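Local coordinates for protein shikimate 5-dehydrogenase AroE (5-dehydroshikimate reductase) (Mycobacterium tuberculosis, PDB 4P4N) that probably catalyses the NADP-dependent reduction of 3-dehydroshikimate to shikimate, the fourth of seven steps on the chorismate pathway to the aromatic amino acids, at residues A117-V122 against V182-V187; L11-A16 against R40-A45. One frame throughout, in Å; residues are numbered along the deposited sequence.

Contact 1. Residues A117-V122 against V182-V187; sequences AGHALV and VAAAEV
His-119 and Ala-185 bring the two backbones together, their CA atoms 4.5 Å apart, where the chain leaving helix 178-184 swings in beside strand 118-123 to begin strand 187-190. Two backbone hydrogen bonds join the runs. Glu-186 N gives a nearly straight bond (169°) to His-119 O at 2.9 Å, arriving from above the carbonyl plane; two residues on in the strand, and one residue on in the partner, Leu-121 N donates to Val-187 O at 2.8 Å. The strand on the other flank, 141-147, is joined by backbone hydrogen bonds to Gly-118 and Ala-120, so strand 118-123 lies inside the parallel sheet.

The side chain of Glu-186 reaches back toward the start of the strand. Its CG sits between the backbone N and the carbonyl carbon (chi1 48°), which lays the chain alongside His-119 O; OE2 accepts from Ala-117 N at 2.9 Å, met from above the carboxylate plane. The carboxylate is modelled implausibly close to the carbonyl of Ala-117, so its exact placement is doubtful. Apolar contacts occupy the rest. Ala-120 CB meets Val-187 CG1 at 3.6 Å, and Ala-120 also touches Leu-136 of helix 129-139. Leu-121, with CG anti to the backbone N (chi1 -172°), crosses Val-182 at a slant, its CD2 3.7 Å from Val-182 CG2, while its CB lies against the methyl of Ala-185. His-119 touches Ala-184 through CB, 3.2 Å from Ala-184 O.

This is the return from a helix into a parallel strand in the Rossmann-type nucleotide-binding domain. Two backbone bonds set the register, with the methyls of Ala-120 and Ala-185 in the packing between the chains. Backbone bonding and apolar packing thus act together along the strand, and a carboxylate-amide bond is added at its exposed end.

Contact 2. Residues L11-A16 against R40-A45; sequences LGSPIA and RIECGA
Gly-12 carries the backbone bonding between 11-16 and 40-45. Its N donates to Ile-41 O at 3.2 Å, and its O accepts from Cys-43 N at 2.7 Å with the donor above the carbonyl plane, so one residue is gripped through both its polar atoms as the two parallel strands end.

The polar side-chain link lies just beyond. Ser-13 OG donates to Glu-42 OE2 at 2.5 Å, meeting the oxygen on its syn side, 25° out of the carboxylate plane. Glu-42 leaves the backbone pointing away from the partner segment, but a bend at chi2 (73°) brings the carboxylate back to the serine hydroxyl.

Apolar contacts fall on two faces. Leu-11 and Ile-41 run side by side in the same direction, CD1 to CD1 at 3.7 Å, and Leu-11 CG rests 4.0 Å from Cys-43 CB; Leu-48 of helix 48-53 packs on both Leu-11 and Cys-43. After the cis peptide before Pro-14, the chain turns Ile-15 back onto the neighbouring strand, its CG2 3.6 Å from Glu-42 N and its CG1 against Arg-40 CB.

The extended Arg-40 brings CD to within 3.5 Å of Ile-15 O, while NE is hydrogen-bonded to Ser-18 O beyond the segment.

Both strands belong to the beta-alpha-beta unit 7-12, 20-30, 37-42 of the substrate-binding domain. The pairing of the strands closes with the two bonds of Gly-12, and the serine-carboxylate bond together with the folded-back isoleucine carries the association on into the loop.

How the contacts relate
Contact 2 comes first along the chain and closes before contact 1 opens. Their centres lie 34 Å apart, on opposite sides of the chain's centre, and their nearest atoms are about 21 Å from each other. No sheet is shared: contact 2 pairs parallel strands 7-12 and 37-42 at one margin of the mixed sheet, whereas contact 1 sets strand 118-123 of the parallel sheet against the turn that leads from helix 178-184 into its neighbour 187-190. Each belongs to a different domain, substrate-binding for contact 2 and Rossmann-type for contact 1. This two-domain plan is that of shikimate dehydrogenases, in which substrate and NADP meet at the cleft between the domains.

Contact 1. Residues A117-V122 against V182-V187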
loop_
_atom_site.group_PDB
_atom_site.type_symbol
_atom_site.label_atom_id
_atom_site.label_comp_id
_atom_site.label_asym_id
_atom_site.label_seq_id
_atom_site.Cartn_x
_atom_site.Cartn_y
_atom_site.Cartn_z
ATOM N N ALA A 117 9.233 -15.516 -4.222
ATOM C CA ALA A 117 10.530 -15.689 -4.855
ATOM C C ALA A 117 10.382 -15.672 -6.370
ATOM O O ALA A 117 9.270 -15.556 -6.889
ATOM C CB ALA A 117 11.168 -16.992 -4.400
ATOM N N GLY A 118 11.502 -15.782 -7.073
ATOM C CA GLY A 118 11.480 -15.893 -8.521
ATOM C C GLY A 118 10.724 -14.776 -9.214
ATOM O O GLY A 118 11.049 -13.596 -9.034
ATOM N N HIS A 119 9.703 -15.145 -9.987
ATOM C CA HIS A 119 9.000 -14.184 -10.831
ATOM C C HIS A 119 7.694 -13.674 -10.240
ATOM O O HIS A 119 6.899 -14.436 -9.678
ATOM C CB HIS A 119 8.737 -14.772 -12.214
ATOM C CG HIS A 119 9.978 -14.988 -13.025
ATOM N ND1 HIS A 119 11.155 -15.452 -12.477
ATOM C CD2 HIS A 119 10.221 -14.805 -14.345
ATOM C CE1 HIS A 119 12.072 -15.546 -13.425
ATOM N NE2 HIS A 119 11.530 -15.162 -14.568
ATOM N N ALA A 120 7.486 -12.368 -10.390
ATOM C CA ALA A 120 6.263 -11.721 -9.943
ATOM C C ALA A 120 5.709 -10.850 -11.050
ATOM O O ALA A 120 6.437 -10.427 -11.961
ATOM C CB ALA A 120 6.521 -10.878 -8.702
ATOM N N LEU A 121 4.420 -10.549 -10.936
ATOM C CA LEU A 121 3.718 -9.739 -11.904
ATOM C C LEU A 121 3.080 -8.577 -11.143
ATOM O O LEU A 121 2.419 -8.795 -10.125
ATOM C CB LEU A 121 2.646 -10.601 -12.583
ATOM C CG LEU A 121 1.865 -10.057 -13.775
ATOM C CD1 LEU A 121 2.834 -9.578 -14.811
ATOM C CD2 LEU A 121 0.982 -11.147 -14.362
ATOM N N VAL A 122 3.290 -7.349 -11.612
ATOM C CA VAL A 122 2.652 -6.181 -10.995
ATOM C C VAL A 122 1.784 -5.434 -12.010
ATOM O O VAL A 122 2.282 -5.016 -13.055
ATOM C CB VAL A 122 3.702 -5.199 -10.424
ATOM C CG1 VAL A 122 3.057 -3.858 -10.061
ATOM C CG2 VAL A 122 4.399 -5.810 -9.206
ATOM N N VAL A 182 1.907 -14.286 -17.109
ATOM C CA VAL A 182 1.236 -14.995 -16.024
ATOM C C VAL A 182 1.831 -16.382 -15.837
ATOM O O VAL A 182 2.047 -16.830 -14.712
ATOM C CB VAL A 182 -0.281 -15.122 -16.288
ATOM C CG1 VAL A 182 -0.924 -16.109 -15.314
ATOM C CG2 VAL A 182 -0.940 -13.769 -16.170
ATOM N N ALA A 183 2.095 -17.066 -16.944
ATOM C CA ALA A 183 2.588 -18.439 -16.872
ATOM C C ALA A 183 3.958 -18.505 -16.205
ATOM O O ALA A 183 4.320 -19.523 -15.614
ATOM C CB ALA A 183 2.620 -19.070 -18.254
ATOM N N ALA A 184 4.711 -17.413 -16.276
ATOM C CA ALA A 184 6.060 -17.410 -15.720
ATOM C C ALA A 184 6.145 -16.918 -14.281
ATOM O O ALA A 184 7.169 -17.125 -13.624
ATOM C CB ALA A 184 7.017 -16.619 -16.610
ATOM N N ALA A 185 5.091 -16.261 -13.796
ATOM C CA ALA A 185 5.104 -15.665 -12.452
ATOM C C ALA A 185 4.393 -16.534 -11.412
ATOM O O ALA A 185 3.456 -17.258 -11.743
ATOM C CB ALA A 185 4.475 -14.269 -12.481
ATOM N N GLU A 186 4.820 -16.439 -10.150
ATOM C CA GLU A 186 4.169 -17.180 -9.067
ATOM C C GLU A 186 3.198 -16.305 -8.276
ATOM O O GLU A 186 2.314 -16.812 -7.578
ATOM C CB GLU A 186 5.205 -17.841 -8.134
ATOM C CG GLU A 186 6.340 -16.937 -7.660
ATOM C CD GLU A 186 7.331 -17.645 -6.734
ATOM O OE1 GLU A 186 8.079 -18.525 -7.200
ATOM O OE2 GLU A 186 7.384 -17.301 -5.535
ATOM N N VAL A 187 3.352 -14.989 -8.397
ATOM C CA VAL A 187 2.505 -14.059 -7.646
ATOM C C VAL A 187 2.146 -12.832 -8.477
ATOM O O VAL A 187 2.978 -12.314 -9.232
ATOM C CB VAL A 187 3.177 -13.626 -6.322
ATOM C CG1 VAL A 187 4.559 -13.074 -6.592
ATOM C CG2 VAL A 187 2.317 -12.596 -5.565
#

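Contact 2. Residues L11-A16 against R40-A45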
loop_
_atom_site.group_PDB
_atom_site.type_symbol
_atom_site.label_atom_id
_atom_site.label_comp_id
_atom_site.label_asym_id
_atom_site.label_seq_id
_atom_site.Cartn_x
_atom_site.Cartn_y
_atom_site.Cartn_z
ATOM N N LEU A 11 -5.427 11.442 6.273
ATOM C CA LEU A 11 -5.685 12.517 5.332
ATOM C C LEU A 11 -5.901 11.930 3.934
ATOM O O LEU A 11 -5.050 11.192 3.415
ATOM C CB LEU A 11 -4.473 13.455 5.288
ATOM C CG LEU A 11 -4.343 14.630 6.265
ATOM C CD1 LEU A 11 -4.616 14.236 7.688
ATOM C CD2 LEU A 11 -2.934 15.216 6.148
ATOM N N GLY A 12 -7.015 12.267 3.304
ATOM C CA GLY A 12 -7.259 11.777 1.960
ATOM C C GLY A 12 -8.480 12.392 1.324
ATOM O O GLY A 12 -9.265 13.076 1.991
ATOM N N SER A 13 -8.636 12.161 0.022
ATOM C CA SER A 13 -9.838 12.597 -0.671
ATOM C C SER A 13 -10.162 11.638 -1.809
ATOM O O SER A 13 -9.414 11.567 -2.793
ATOM C CB SER A 13 -9.671 14.016 -1.216
ATOM O OG SER A 13 -10.864 14.450 -1.876
ATOM N N PRO A 14 -11.286 10.907 -1.693
ATOM C CA PRO A 14 -12.262 10.912 -0.592
ATOM C C PRO A 14 -11.704 10.207 0.643
ATOM O O PRO A 14 -10.612 9.637 0.569
ATOM C CB PRO A 14 -13.441 10.116 -1.171
ATOM C CG PRO A 14 -12.797 9.161 -2.140
ATOM C CD PRO A 14 -11.649 9.942 -2.749
ATOM N N ILE A 15 -12.413 10.264 1.763
ATOM C CA ILE A 15 -11.883 9.678 2.992
ATOM C C ILE A 15 -12.986 9.048 3.840
ATOM O O ILE A 15 -12.705 8.280 4.760
ATOM C CB ILE A 15 -11.093 10.735 3.812
ATOM C CG1 ILE A 15 -10.164 10.074 4.834
ATOM C CG2 ILE A 15 -12.047 11.718 4.499
ATOM C CD1 ILE A 15 -9.038 9.269 4.200
ATOM N N ALA A 16 -14.242 9.347 3.512
ATOM C CA ALA A 16 -15.372 8.914 4.347
ATOM C C ALA A 16 -15.417 7.411 4.664
ATOM O O ALA A 16 -15.907 7.007 5.731
ATOM C CB ALA A 16 -16.680 9.356 3.738
ATOM N N ARG A 40 -10.922 10.840 10.434
ATOM C CA ARG A 40 -10.856 10.913 8.977
ATOM C C ARG A 40 -10.951 12.364 8.550
ATOM O O ARG A 40 -11.942 13.033 8.842
ATOM C CB ARG A 40 -12.021 10.140 8.359
ATOM C CG ARG A 40 -12.140 8.692 8.830
ATOM C CD ARG A 40 -13.365 8.006 8.183
ATOM N NE ARG A 40 -13.472 6.616 8.632
ATOM C CZ ARG A 40 -14.065 6.245 9.762
ATOM N NH1 ARG A 40 -14.613 7.161 10.557
ATOM N NH2 ARG A 40 -14.104 4.963 10.102
ATOM N N ILE A 41 -9.935 12.840 7.837
ATOM C CA ILE A 41 -9.873 14.239 7.431
ATOM C C ILE A 41 -9.897 14.370 5.914
ATOM O O ILE A 41 -8.990 13.896 5.227
ATOM C CB ILE A 41 -8.606 14.926 8.010
ATOM C CG1 ILE A 41 -8.590 14.786 9.540
ATOM C CG2 ILE A 41 -8.541 16.397 7.592
ATOM C CD1 ILE A 41 -7.249 15.098 10.196
ATOM N N GLU A 42 -10.940 15.003 5.390
ATOM C CA GLU A 42 -11.019 15.239 3.952
ATOM C C GLU A 42 -9.876 16.168 3.546
ATOM O O GLU A 42 -9.807 17.319 3.990
ATOM C CB GLU A 42 -12.375 15.848 3.589
ATOM C CG GLU A 42 -12.444 16.435 2.193
ATOM C CD GLU A 42 -12.486 15.377 1.106
ATOM O OE1 GLU A 42 -12.919 14.240 1.381
ATOM O OE2 GLU A 42 -12.100 15.689 -0.039
ATOM N N CYS A 43 -8.969 15.683 2.709
ATOM C CA CYS A 43 -7.795 16.490 2.412
ATOM C C CYS A 43 -7.134 16.096 1.095
ATOM O O CYS A 43 -6.690 14.955 0.938
ATOM C CB CYS A 43 -6.786 16.368 3.563
ATOM S SG CYS A 43 -5.323 17.427 3.412
ATOM N N GLY A 44 -7.075 17.044 0.164
ATOM C CA GLY A 44 -6.375 16.854 -1.099
ATOM C C GLY A 44 -4.892 17.216 -1.046
ATOM O O GLY A 44 -4.341 17.494 0.022
ATOM N N ALA A 45 -4.234 17.215 -2.203
ATOM C CA ALA A 45 -2.786 17.439 -2.232
ATOM C C ALA A 45 -2.397 18.850 -1.788
ATOM O O ALA A 45 -1.492 19.027 -0.962
ATOM C CB ALA A 45 -2.219 17.136 -3.611
#